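Side-chain contact in putative exported protein (Burkholderia pseudomallei, PDB 4JGB), which probably binds NAD(P)H through a Rossmann-type fold and may act as an oxidoreductase on CH-NH groups of donors: residues A[89-94]-A[141-146]. Numbering follows the deposited sequence. Where two conformers were deposited one is given.
Sequences ALVDGA and GYLSTV
Val91 overlaps Leu143, Tyr142 and Val146 at once, its forked side chain reaching from helix 83-97 toward residues 142-146. The two methyls divide the work. CG2 meets Leu143 CD2 at 3.5 Å and also lies near the plane of the Tyr142 ring, at its edge, 3.9 Å from CE2; CG1 faces the phenol oxygen, with Tyr142 OH 3.8 Å away, and approaches Val146 CG2 more loosely at 4.2 Å. Val91 and Leu143 run past one another in opposite senses. The tyrosine ring swings across to the neighbouring helix because its CG stands opposite the backbone N (chi1 167°), and there it also touches Lys88.

A type I turn from Leu143 to Val146 brings the second valine back to the interface. Tyr142 O receives both Thr145 N and Thr145 OG1, the hydroxyl at 2.6 Å and in the carbonyl plane, so that two donors of Thr145 grip one carbonyl and hold the turn against Tyr142. Underneath, Leu90 and Leu143 both rest on Val104 of strand 101-105, so the contact joins two helices packed on the central sheet of this Rossmann-type fold. With no hydrogen bond passing between the segments, the contact probably holds by burial of apolar surface, with dispersion between the methyls and the ring edge.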
# COMPACT_ATOMS: atom_id res chain seq x y z
N ALA A 89 -12.33 -6.04 -0.46
CA ALA A 89 -12.09 -7.49 -0.57
C ALA A 89 -10.97 -7.91 0.35
O ALA A 89 -11.01 -8.99 0.94
CB ALA A 89 -11.81 -7.89 -2.02
N LEU A 90 -9.96 -7.05 0.49
CA LEU A 90 -8.86 -7.29 1.41
C LEU A 90 -9.34 -7.38 2.85
O LEU A 90 -8.97 -8.30 3.57
CB LEU A 90 -7.80 -6.20 1.33
CG LEU A 90 -6.69 -6.33 0.29
CD1 LEU A 90 -5.68 -5.24 0.57
CD2 LEU A 90 -6.02 -7.70 0.35
N VAL A 91 -10.13 -6.39 3.26
CA VAL A 91 -10.64 -6.32 4.63
C VAL A 91 -11.50 -7.54 4.92
O VAL A 91 -11.37 -8.15 5.99
CB VAL A 91 -11.49 -5.06 4.87
CG1 VAL A 91 -12.28 -5.18 6.16
CG2 VAL A 91 -10.62 -3.81 4.87
N ASP A 92 -12.38 -7.91 3.98
CA ASP A 92 -13.28 -9.07 4.20
C ASP A 92 -12.46 -10.39 4.32
O ASP A 92 -12.69 -11.22 5.22
CB ASP A 92 -14.32 -9.15 3.07
CG ASP A 92 -15.20 -10.38 3.18
OD1 ASP A 92 -15.83 -10.55 4.24
OD2 ASP A 92 -15.24 -11.18 2.22
N GLY A 93 -11.50 -10.56 3.41
CA GLY A 93 -10.57 -11.69 3.45
C GLY A 93 -9.81 -11.75 4.76
O GLY A 93 -9.74 -12.80 5.39
N ALA A 94 -9.23 -10.63 5.16
CA ALA A 94 -8.43 -10.62 6.40
C ALA A 94 -9.29 -11.03 7.57
O ALA A 94 -8.89 -11.89 8.34
CB ALA A 94 -7.80 -9.25 6.64
N GLY A 141 -11.70 6.43 2.83
CA GLY A 141 -13.02 6.60 3.46
C GLY A 141 -13.63 5.29 3.96
O GLY A 141 -14.16 5.22 5.07
N TYR A 142 -13.57 4.24 3.15
CA TYR A 142 -14.10 2.96 3.59
C TYR A 142 -13.32 2.37 4.79
O TYR A 142 -13.91 1.95 5.80
CB TYR A 142 -14.19 1.96 2.43
CG TYR A 142 -14.43 0.57 2.94
CD1 TYR A 142 -15.69 0.18 3.37
CD2 TYR A 142 -13.37 -0.35 3.03
CE1 TYR A 142 -15.91 -1.10 3.87
CE2 TYR A 142 -13.58 -1.63 3.53
CZ TYR A 142 -14.85 -1.99 3.94
OH TYR A 142 -15.08 -3.25 4.42
N LEU A 143 -12.00 2.32 4.66
CA LEU A 143 -11.12 1.84 5.72
C LEU A 143 -11.25 2.57 7.07
O LEU A 143 -11.03 1.96 8.13
CB LEU A 143 -9.66 1.88 5.23
CG LEU A 143 -9.25 0.83 4.22
CD1 LEU A 143 -7.89 1.22 3.62
CD2 LEU A 143 -9.19 -0.57 4.85
N SER A 144 -11.63 3.85 7.05
CA SER A 144 -11.85 4.62 8.29
C SER A 144 -13.04 4.08 9.10
O SER A 144 -13.18 4.38 10.29
CB SER A 144 -12.08 6.11 7.97
OG SER A 144 -11.07 6.59 7.10
N THR A 145 -13.90 3.31 8.45
CA THR A 145 -15.02 2.68 9.19
C THR A 145 -14.60 1.33 9.80
O THR A 145 -15.39 0.65 10.48
CB THR A 145 -16.25 2.46 8.28
OG1 THR A 145 -15.95 1.42 7.33
CG2 THR A 145 -16.60 3.77 7.52
N VAL A 146 -13.36 0.93 9.57
CA VAL A 146 -12.96 -0.38 9.99
C VAL A 146 -12.13 -0.18 11.25
O VAL A 146 -11.03 0.39 11.19
CB VAL A 146 -12.20 -1.11 8.87
CG1 VAL A 146 -11.58 -2.41 9.36
CG2 VAL A 146 -13.12 -1.32 7.65